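Local coordinates for PHOX (Pseudomonas fluorescens, PDB 4A9V), which is an alkaline phosphatase of the PhoX family that hydrolyses phosphate monoesters, using an iron-calcium cofactor held in a beta-propeller, at residues L173-N181 / T191-F200; F64-F74 / L84-N93. One frame throughout, in Å; residues are numbered along the deposited sequence.

Interaction 1. Residues L173-N181 / T191-F200. With FEO (mu-oxo-diiron), chain S.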
loop_
_atom_site.group_PDB
_atom_site.type_symbol
_atom_site.label_atom_id
_atom_site.label_comp_id
_atom_site.label_asym_id
_atom_site.label_seq_id
_atom_site.Cartn_x
_atom_site.Cartn_y
_atom_site.Cartn_z
ATOM N N LEU A 173 1.536 -21.047 1.478
ATOM C CA LEU A 173 0.594 -20.803 0.398
ATOM C C LEU A 173 0.113 -19.363 0.444
ATOM O O LEU A 173 -0.539 -18.923 1.397
ATOM C CB LEU A 173 -0.594 -21.752 0.477
ATOM C CG LEU A 173 -0.267 -23.234 0.306
ATOM C CD1 LEU A 173 -1.548 -24.045 0.327
ATOM C CD2 LEU A 173 0.520 -23.488 -0.970
ATOM N N GLY A 174 0.412 -18.644 -0.623
ATOM C CA GLY A 174 -0.257 -17.390 -0.901
ATOM C C GLY A 174 0.410 -16.153 -0.357
ATOM O O GLY A 174 1.099 -16.172 0.672
ATOM N N THR A 175 0.171 -15.066 -1.078
ATOM C CA THR A 175 0.193 -13.726 -0.546
ATOM C C THR A 175 -1.146 -13.098 -0.913
ATOM O O THR A 175 -1.695 -13.385 -1.984
ATOM C CB THR A 175 1.394 -12.939 -1.125
ATOM O OG1 THR A 175 1.483 -11.654 -0.519
ATOM C CG2 THR A 175 1.303 -12.771 -2.630
ATOM N N PHE A 176 -1.767 -12.437 0.058
ATOM C CA PHE A 176 -3.095 -11.881 -0.128
ATOM C C PHE A 176 -3.226 -10.616 0.719
ATOM O O PHE A 176 -2.306 -10.267 1.459
ATOM C CB PHE A 176 -4.197 -12.923 0.181
ATOM C CG PHE A 176 -4.058 -13.607 1.525
ATOM C CD1 PHE A 176 -4.491 -12.979 2.686
ATOM C CD2 PHE A 176 -3.537 -14.884 1.626
ATOM C CE1 PHE A 176 -4.346 -13.587 3.919
ATOM C CE2 PHE A 176 -3.428 -15.515 2.853
ATOM C CZ PHE A 176 -3.794 -14.848 4.004
ATOM N N GLN A 177 -4.288 -9.853 0.496
ATOM C CA GLN A 177 -4.447 -8.547 1.136
ATOM C C GLN A 177 -3.217 -7.678 0.854
ATOM O O GLN A 177 -2.807 -6.834 1.654
ATOM C CB GLN A 177 -4.772 -8.675 2.628
ATOM C CG GLN A 177 -6.152 -9.275 2.888
ATOM C CD GLN A 177 -7.337 -8.328 2.692
ATOM O OE1 GLN A 177 -8.488 -8.768 2.752
ATOM N NE2 GLN A 177 -7.082 -7.033 2.652
ATOM N N ASN A 178 -2.794 -7.740 -0.400
ATOM C CA ASN A 178 -1.648 -6.992 -0.910
ATOM C C ASN A 178 -2.004 -5.538 -1.165
ATOM O O ASN A 178 -2.793 -5.228 -2.057
ATOM C CB ASN A 178 -1.153 -7.613 -2.207
ATOM C CG ASN A 178 -0.782 -9.049 -2.027
ATOM O OD1 ASN A 178 -1.655 -9.906 -1.882
ATOM N ND2 ASN A 178 0.510 -9.292 -1.840
ATOM N N CYS A 179 -1.438 -4.664 -0.343
ATOM C CA CYS A 179 -1.809 -3.267 -0.284
ATOM C C CYS A 179 -0.918 -2.478 -1.238
ATOM O O CYS A 179 -1.231 -2.357 -2.421
ATOM C CB CYS A 179 -1.709 -2.794 1.164
ATOM S SG CYS A 179 -2.173 -1.082 1.405
ATOM N N ALA A 180 0.244 -2.035 -0.782
ATOM C CA ALA A 180 1.124 -1.299 -1.680
ATOM C C ALA A 180 2.525 -1.927 -1.735
ATOM O O ALA A 180 2.672 -3.152 -1.564
ATOM C CB ALA A 180 1.130 0.192 -1.334
ATOM N N ASN A 181 3.496 -1.143 -2.202
ATOM C CA ASN A 181 4.582 -1.683 -2.993
ATOM C C ASN A 181 5.927 -1.064 -2.645
ATOM O O ASN A 181 6.006 0.017 -2.057
ATOM C CB ASN A 181 4.293 -1.451 -4.484
ATOM C CG ASN A 181 4.217 0.024 -4.841
ATOM O OD1 ASN A 181 3.451 0.787 -4.235
ATOM N ND2 ASN A 181 5.063 0.451 -5.764
ATOM N N THR A 191 5.914 -6.514 -2.448
ATOM C CA THR A 191 4.496 -6.406 -2.192
ATOM C C THR A 191 4.232 -6.596 -0.700
ATOM O O THR A 191 4.909 -7.368 -0.026
ATOM C CB THR A 191 3.672 -7.390 -3.053
ATOM O OG1 THR A 191 2.285 -7.091 -2.889
ATOM C CG2 THR A 191 3.913 -8.838 -2.671
ATOM N N CYS A 192 3.267 -5.851 -0.180
ATOM C CA CYS A 192 3.085 -5.688 1.252
ATOM C C CYS A 192 1.743 -6.260 1.688
ATOM O O CYS A 192 0.697 -5.835 1.200
ATOM C CB CYS A 192 3.130 -4.204 1.588
ATOM S SG CYS A 192 4.778 -3.509 1.409
ATOM N N GLU A 193 1.770 -7.212 2.615
ATOM C CA GLU A 193 0.557 -7.811 3.167
ATOM C C GLU A 193 0.057 -6.950 4.318
ATOM O O GLU A 193 0.758 -6.773 5.313
ATOM C CB GLU A 193 0.861 -9.234 3.653
ATOM C CG GLU A 193 1.266 -10.151 2.515
ATOM C CD GLU A 193 1.884 -11.479 2.935
ATOM O OE1 GLU A 193 2.175 -11.707 4.131
ATOM O OE2 GLU A 193 2.081 -12.320 2.025
ATOM N N GLU A 194 -1.147 -6.403 4.167
ATOM C CA GLU A 194 -1.685 -5.418 5.113
ATOM C C GLU A 194 -2.760 -6.063 6.005
ATOM O O GLU A 194 -2.425 -6.642 7.031
ATOM C CB GLU A 194 -2.205 -4.167 4.379
ATOM C CG GLU A 194 -2.704 -3.072 5.314
ATOM C CD GLU A 194 -3.486 -1.992 4.601
ATOM O OE1 GLU A 194 -4.130 -2.298 3.574
ATOM O OE2 GLU A 194 -3.517 -0.860 5.120
ATOM N N ASN A 195 -4.021 -6.074 5.579
ATOM C CA ASN A 195 -5.116 -6.540 6.442
ATOM C C ASN A 195 -5.322 -8.052 6.367
ATOM O O ASN A 195 -6.448 -8.562 6.264
ATOM C CB ASN A 195 -6.396 -5.787 6.117
ATOM C CG ASN A 195 -6.325 -4.341 6.555
ATOM O OD1 ASN A 195 -6.021 -4.057 7.716
ATOM N ND2 ASN A 195 -6.493 -3.425 5.618
ATOM N N PHE A 196 -4.219 -8.772 6.513
ATOM C CA PHE A 196 -4.233 -10.221 6.386
ATOM C C PHE A 196 -5.083 -10.881 7.466
ATOM O O PHE A 196 -5.688 -11.923 7.237
ATOM C CB PHE A 196 -2.806 -10.787 6.404
ATOM C CG PHE A 196 -2.111 -10.660 7.731
ATOM C CD1 PHE A 196 -1.449 -9.499 8.090
ATOM C CD2 PHE A 196 -2.078 -11.730 8.603
ATOM C CE1 PHE A 196 -0.824 -9.395 9.320
ATOM C CE2 PHE A 196 -1.461 -11.629 9.832
ATOM C CZ PHE A 196 -0.819 -10.468 10.190
ATOM N N THR A 197 -5.118 -10.277 8.648
ATOM C CA THR A 197 -5.839 -10.843 9.781
ATOM C C THR A 197 -7.336 -10.926 9.523
ATOM O O THR A 197 -8.008 -11.783 10.093
ATOM C CB THR A 197 -5.594 -10.020 11.058
ATOM O OG1 THR A 197 -5.887 -8.646 10.794
ATOM C CG2 THR A 197 -4.151 -10.132 11.509
ATOM N N ASP A 198 -7.853 -10.057 8.654
ATOM C CA ASP A 198 -9.284 -10.030 8.327
ATOM C C ASP A 198 -9.759 -11.386 7.818
ATOM O O ASP A 198 -10.946 -11.707 7.905
ATOM C CB ASP A 198 -9.561 -8.993 7.238
ATOM C CG ASP A 198 -9.391 -7.562 7.713
ATOM O OD1 ASP A 198 -9.001 -7.338 8.879
ATOM O OD2 ASP A 198 -9.654 -6.654 6.895
ATOM N N CYS A 199 -8.848 -12.118 7.182
ATOM C CA CYS A 199 -9.178 -13.332 6.442
ATOM C C CYS A 199 -9.293 -14.563 7.328
ATOM O O CYS A 199 -9.677 -15.624 6.849
ATOM C CB CYS A 199 -8.115 -13.572 5.375
ATOM S SG CYS A 199 -8.009 -12.254 4.159
ATOM N N PHE A 200 -8.896 -14.435 8.591
ATOM C CA PHE A 200 -8.886 -15.566 9.512
ATOM C C PHE A 200 -10.092 -15.517 10.436
ATOM O O PHE A 200 -10.620 -14.452 10.739
ATOM C CB PHE A 200 -7.594 -15.554 10.327
ATOM C CG PHE A 200 -6.369 -15.857 9.509
ATOM C CD1 PHE A 200 -5.776 -14.876 8.725
ATOM C CD2 PHE A 200 -5.857 -17.145 9.454
ATOM C CE1 PHE A 200 -4.708 -15.181 7.904
ATOM C CE2 PHE A 200 -4.788 -17.457 8.636
ATOM C CZ PHE A 200 -4.222 -16.474 7.847
HETATM FE FE1 FEO S . -4.571 -1.188 1.918
HETATM FE FE2 FEO S . -3.798 1.071 4.440
HETATM O O FEO S . -4.582 0.580 2.746
HETATM O O HOH W 1 -4.962 -5.224 2.880
HETATM O O HOH W 2 -10.302 -7.096 4.153
HETATM O O HOH W 3 -5.163 -0.081 0.160
HETATM O O HOH W 4 -6.725 -1.058 2.621
#
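The ring of F176 meets the 191-200 segment at its edge, near its plane: its CE1 lies 3.9 Å from F196 O, and its CZ lies 4.0 Å from CE1 of F200, whose side chain crosses it at about a right angle. F196 O also lies in the plane of the F200 ring. C199 SG comes to the F176 ring obliquely, a sulfur-aromatic contact of 4.7 Å to the ring centroid, while one face of the F196 ring carries T197 CG2, toward the rim. The amide planes of Q177 and N195 stand 75° apart; one water accepts from Q177 NE2 and N195 N, and a second links Q177 OE1 to D198 OD2.

Both N-H groups of the N178 amide are used, which fixes its rotation: ND2 donates to T191 OG1 (3.0 Å), whose second partner is N88, and to T175 OG1. The T175 hydroxyl donates in turn to the anti lone pair of E193 OE2 at 2.7 Å, and E193 OE2 also forms a salt bridge with K263.

With CG anti to the backbone N (chi1 -177°) and the chain extended beyond it, E194 bridges the irons: OE1 binds FE1 at 2.0 Å and OE2 binds FE2 at 2.1 Å. C179 SG binds FE1 at 2.5 Å. This is an antiparallel hairpin with a beta bulge between N178 and N181, whose end supplies a bridging carboxylate and the C179 sulfur to the mu-oxo-diiron site.

Interaction 2. Residues F64-F74 / L84-N93; sequences FGDNNDGMSLF and LMAINNEYTN. With LI (lithium ion), chain D; FEO (mu-oxo-diiron), chain S.
The polar contacts gather where D66 and N67 meet T92 and N93. The amides of N67 and N93 come from opposite directions and bond reciprocally, with planes 58° apart: N93 ND2 donates to N67 OD1 at 2.9 Å, and N67 ND2 donates to N93 OD1 at 3.0 Å. S571 is a further partner of N67 OD1. The T92 hydroxyl donates a hydrogen bond to the anti lone pair of D66 OD2 (2.7 Å), and a water joins that same oxygen to N93 ND2. N89 ND2 donates to D66 O, while N89 OD1 is taken by S120.

Two amide nitrogens lie over aromatic faces. N67 ND2 sits 3.1 Å above the Y91 ring, over its centre, and N89 ND2 lies more distantly over one face of F64, toward the rim. Were N67 replaced by an alanine, the N93 amide would probably lose both its bonds to this side chain and be held less firmly in rotation, with a water still on ND2, and one Y91 face would lose the nitrogen over it.

Among apolar contacts, I87 is central. Its CD1 meets the edge of F64, 3.8 Å from CE1, and its CG1 lies 3.6 Å from M71 CB, the two side chains running alongside each other. V573 of strand 572-578 packs against F64 and M71.

D69 and E90 turn to the metals. D69 grips the lithium ion with both oxygens, OD1 also bonding to T534, while E90 swings its chain away from its own N (chi1 -169°) and stays extended to bind FE1 through OE2. Their carboxylate planes are 85° apart. Backbone pairs from N68-N89 to F74-L84 make an antiparallel beta hairpin, with a bulge between N68 and M71; in this beta-propeller its end places E90 on FE1 and D69, a residue of the same pocket, on the neighbouring lithium ion.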
loop_
_atom_site.group_PDB
_atom_site.type_symbol
_atom_site.label_atom_id
_atom_site.label_comp_id
_atom_site.label_asym_id
_atom_site.label_seq_id
_atom_site.Cartn_x
_atom_site.Cartn_y
_atom_site.Cartn_z
ATOM N N PHE A 64 -6.364 -10.944 -14.513
ATOM C CA PHE A 64 -6.012 -9.809 -13.679
ATOM C C PHE A 64 -6.879 -9.823 -12.418
ATOM O O PHE A 64 -8.090 -10.024 -12.483
ATOM C CB PHE A 64 -6.218 -8.509 -14.460
ATOM C CG PHE A 64 -5.548 -7.315 -13.847
ATOM C CD1 PHE A 64 -4.173 -7.164 -13.929
ATOM C CD2 PHE A 64 -6.296 -6.313 -13.261
ATOM C CE1 PHE A 64 -3.556 -6.043 -13.417
ATOM C CE2 PHE A 64 -5.686 -5.186 -12.740
ATOM C CZ PHE A 64 -4.311 -5.055 -12.811
ATOM N N GLY A 65 -6.241 -9.624 -11.271
ATOM C CA GLY A 65 -6.927 -9.720 -9.994
ATOM C C GLY A 65 -7.819 -8.526 -9.735
ATOM O O GLY A 65 -7.951 -7.617 -10.563
ATOM N N ASP A 66 -8.481 -8.563 -8.584
ATOM C CA ASP A 66 -9.461 -7.551 -8.212
ATOM C C ASP A 66 -8.794 -6.429 -7.413
ATOM O O ASP A 66 -7.638 -6.532 -6.998
ATOM C CB ASP A 66 -10.591 -8.212 -7.410
ATOM C CG ASP A 66 -11.931 -7.494 -7.548
ATOM O OD1 ASP A 66 -11.968 -6.373 -8.106
ATOM O OD2 ASP A 66 -12.940 -8.055 -7.058
ATOM N N ASN A 67 -9.522 -5.333 -7.248
ATOM C CA ASN A 67 -9.120 -4.223 -6.400
ATOM C C ASN A 67 -7.629 -3.905 -6.500
ATOM O O ASN A 67 -6.910 -3.866 -5.500
ATOM C CB ASN A 67 -9.601 -4.438 -4.965
ATOM C CG ASN A 67 -11.110 -4.308 -4.847
ATOM O OD1 ASN A 67 -11.767 -3.780 -5.745
ATOM N ND2 ASN A 67 -11.669 -4.778 -3.742
ATOM N N ASN A 68 -7.216 -3.462 -7.681
ATOM C CA ASN A 68 -5.808 -3.173 -7.902
ATOM C C ASN A 68 -5.351 -1.970 -7.094
ATOM O O ASN A 68 -6.130 -1.055 -6.809
ATOM C CB ASN A 68 -5.477 -3.010 -9.393
ATOM C CG ASN A 68 -6.371 -2.016 -10.108
ATOM O OD1 ASN A 68 -7.112 -2.419 -11.002
ATOM N ND2 ASN A 68 -5.992 -0.748 -10.025
ATOM N N ASP A 69 -4.147 -2.093 -6.547
ATOM C CA ASP A 69 -3.683 -1.213 -5.492
ATOM C C ASP A 69 -2.258 -0.740 -5.851
ATOM O O ASP A 69 -2.032 -0.233 -6.949
ATOM C CB ASP A 69 -3.801 -1.950 -4.144
ATOM C CG ASP A 69 -3.941 -1.018 -2.957
ATOM O OD1 ASP A 69 -3.422 0.117 -3.021
ATOM O OD2 ASP A 69 -4.547 -1.451 -1.942
ATOM N N GLY A 70 -1.279 -0.935 -4.977
ATOM C CA GLY A 70 0.074 -0.472 -5.283
ATOM C C GLY A 70 0.658 -1.172 -6.500
ATOM O O GLY A 70 0.326 -2.321 -6.786
ATOM N N MET A 71 1.566 -0.483 -7.189
ATOM C CA MET A 71 2.158 -1.008 -8.411
ATOM C C MET A 71 3.455 -0.291 -8.728
ATOM O O MET A 71 3.649 0.885 -8.401
ATOM C CB MET A 71 1.194 -0.871 -9.586
ATOM C CG MET A 71 0.752 0.547 -9.864
ATOM S SD MET A 71 -0.485 0.575 -11.184
ATOM C CE MET A 71 -0.869 2.316 -11.224
ATOM N N SER A 72 4.320 -1.003 -9.429
ATOM C CA SER A 72 5.554 -0.433 -9.952
ATOM C C SER A 72 5.716 -0.793 -11.422
ATOM O O SER A 72 5.320 -1.881 -11.864
ATOM C CB SER A 72 6.768 -0.965 -9.184
ATOM O OG SER A 72 6.807 -0.513 -7.843
ATOM N N LEU A 73 6.428 0.077 -12.132
ATOM C CA LEU A 73 6.818 -0.150 -13.510
ATOM C C LEU A 73 8.334 -0.368 -13.577
ATOM O O LEU A 73 9.111 0.380 -12.973
ATOM C CB LEU A 73 6.391 1.041 -14.378
ATOM C CG LEU A 73 6.719 0.936 -15.865
ATOM C CD1 LEU A 73 5.682 1.664 -16.702
ATOM C CD2 LEU A 73 8.108 1.465 -16.186
ATOM N N PHE A 74 8.727 -1.394 -14.325
ATOM C CA PHE A 74 10.120 -1.761 -14.534
ATOM C C PHE A 74 10.461 -1.584 -16.004
ATOM O O PHE A 74 9.892 -2.237 -16.868
ATOM C CB PHE A 74 10.341 -3.228 -14.140
ATOM C CG PHE A 74 10.149 -3.497 -12.673
ATOM C CD1 PHE A 74 8.883 -3.687 -12.140
ATOM C CD2 PHE A 74 11.239 -3.536 -11.816
ATOM C CE1 PHE A 74 8.710 -3.892 -10.783
ATOM C CE2 PHE A 74 11.069 -3.737 -10.455
ATOM C CZ PHE A 74 9.802 -3.913 -9.942
ATOM N N LEU A 84 7.624 -3.900 -17.823
ATOM C CA LEU A 84 6.771 -4.745 -17.005
ATOM C C LEU A 84 6.156 -3.899 -15.907
ATOM O O LEU A 84 6.788 -2.995 -15.380
ATOM C CB LEU A 84 7.552 -5.910 -16.382
ATOM C CG LEU A 84 8.290 -6.829 -17.355
ATOM C CD1 LEU A 84 8.878 -7.992 -16.574
ATOM C CD2 LEU A 84 7.368 -7.333 -18.457
ATOM N N MET A 85 4.927 -4.229 -15.533
ATOM C CA MET A 85 4.314 -3.654 -14.350
ATOM C C MET A 85 3.925 -4.775 -13.406
ATOM O O MET A 85 3.401 -5.797 -13.840
ATOM C CB MET A 85 3.080 -2.841 -14.740
ATOM C CG MET A 85 3.427 -1.636 -15.579
ATOM S SD MET A 85 2.017 -0.623 -16.077
ATOM C CE MET A 85 1.578 0.165 -14.529
ATOM N N ALA A 86 4.211 -4.594 -12.122
ATOM C CA ALA A 86 3.739 -5.498 -11.097
ATOM C C ALA A 86 2.711 -4.731 -10.285
ATOM O O ALA A 86 2.993 -3.632 -9.789
ATOM C CB ALA A 86 4.892 -5.943 -10.212
ATOM N N ILE A 87 1.503 -5.287 -10.202
ATOM C CA ILE A 87 0.350 -4.577 -9.676
ATOM C C ILE A 87 -0.316 -5.443 -8.612
ATOM O O ILE A 87 -0.694 -6.593 -8.858
ATOM C CB ILE A 87 -0.657 -4.263 -10.795
ATOM C CG1 ILE A 87 -0.021 -3.402 -11.893
ATOM C CG2 ILE A 87 -1.890 -3.593 -10.217
ATOM C CD1 ILE A 87 -0.643 -3.594 -13.264
ATOM N N ASN A 88 -0.462 -4.886 -7.418
ATOM C CA ASN A 88 -1.109 -5.588 -6.330
ATOM C C ASN A 88 -2.600 -5.711 -6.569
ATOM O O ASN A 88 -3.228 -4.791 -7.091
ATOM C CB ASN A 88 -0.915 -4.834 -5.028
ATOM C CG ASN A 88 0.500 -4.894 -4.509
ATOM O OD1 ASN A 88 1.364 -5.602 -5.041
ATOM N ND2 ASN A 88 0.734 -4.183 -3.423
ATOM N N ASN A 89 -3.169 -6.780 -6.018
ATOM C CA ASN A 89 -4.606 -7.009 -5.989
ATOM C C ASN A 89 -5.005 -7.257 -4.543
ATOM O O ASN A 89 -4.645 -8.282 -3.962
ATOM C CB ASN A 89 -4.930 -8.231 -6.860
ATOM C CG ASN A 89 -4.567 -8.011 -8.310
ATOM O OD1 ASN A 89 -3.713 -8.704 -8.866
ATOM N ND2 ASN A 89 -5.217 -7.035 -8.936
ATOM N N GLU A 90 -5.633 -6.269 -3.917
ATOM C CA GLU A 90 -5.704 -6.254 -2.457
ATOM C C GLU A 90 -6.803 -7.149 -1.886
ATOM O O GLU A 90 -6.592 -7.837 -0.892
ATOM C CB GLU A 90 -5.860 -4.828 -1.940
ATOM C CG GLU A 90 -5.668 -4.743 -0.432
ATOM C CD GLU A 90 -5.898 -3.360 0.134
ATOM O OE1 GLU A 90 -6.889 -2.714 -0.264
ATOM O OE2 GLU A 90 -5.122 -2.956 1.038
ATOM N N TYR A 91 -8.003 -7.081 -2.450
ATOM C CA TYR A 91 -9.136 -7.826 -1.911
ATOM C C TYR A 91 -10.196 -7.893 -2.992
ATOM O O TYR A 91 -9.912 -7.582 -4.154
ATOM C CB TYR A 91 -9.647 -7.216 -0.587
ATOM C CG TYR A 91 -10.328 -5.870 -0.692
ATOM C CD1 TYR A 91 -9.595 -4.702 -0.867
ATOM C CD2 TYR A 91 -11.691 -5.748 -0.492
ATOM C CE1 TYR A 91 -10.203 -3.461 -0.865
ATOM C CE2 TYR A 91 -12.313 -4.514 -0.499
ATOM C CZ TYR A 91 -11.561 -3.371 -0.670
ATOM O OH TYR A 91 -12.152 -2.128 -0.697
ATOM N N THR A 92 -11.375 -8.392 -2.651
ATOM C CA THR A 92 -12.415 -8.547 -3.654
ATOM C C THR A 92 -13.758 -8.092 -3.114
ATOM O O THR A 92 -13.930 -7.893 -1.916
ATOM C CB THR A 92 -12.471 -9.994 -4.205
ATOM O OG1 THR A 92 -13.405 -10.070 -5.292
ATOM C CG2 THR A 92 -12.874 -10.983 -3.124
ATOM N N ASN A 93 -14.688 -7.875 -4.030
ATOM C CA ASN A 93 -15.986 -7.300 -3.716
ATOM C C ASN A 93 -17.056 -8.355 -3.959
ATOM O O ASN A 93 -17.367 -8.669 -5.111
ATOM C CB ASN A 93 -16.224 -6.112 -4.645
ATOM C CG ASN A 93 -15.034 -5.168 -4.679
ATOM O OD1 ASN A 93 -14.635 -4.625 -3.652
ATOM N ND2 ASN A 93 -14.424 -5.017 -5.849
HETATM LI LI LI D . -4.238 0.381 -0.758
HETATM FE FE1 FEO S . -4.571 -1.188 1.918
HETATM FE FE2 FEO S . -3.798 1.071 4.440
HETATM O O FEO S . -4.582 0.580 2.746
HETATM O O HOH W 5 -15.272 -6.997 -7.874
HETATM O O HOH W 3 -5.163 -0.081 0.160
HETATM O O HOH W 6 -2.668 1.274 -0.651
HETATM O O HOH W 4 -6.725 -1.058 2.621
#

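How the interactions relate
Interactions 1 and 2 illustrate how one metal centre can be assembled from the ends of two hairpins; the centres of the two contacts are about 12 Å apart. Their strands are joined directly: N88 OD1 lies 2.8 Å from T191 OG1, a probable hydrogen bond, N88 ND2 bonds to the carbonyl oxygens of C179 and A180, and the backbones of G70 and C179 are hydrogen-bonded. At FE1 the two meet again, since E194 OE1 and E90 OE2, 2.8 Å apart, bind the same iron, together with C179 SG and two waters common to both contacts. E273, D292 and E387, from later in the chain, join E194 at FE2; E273 and E387 also extend the cluster to calcium.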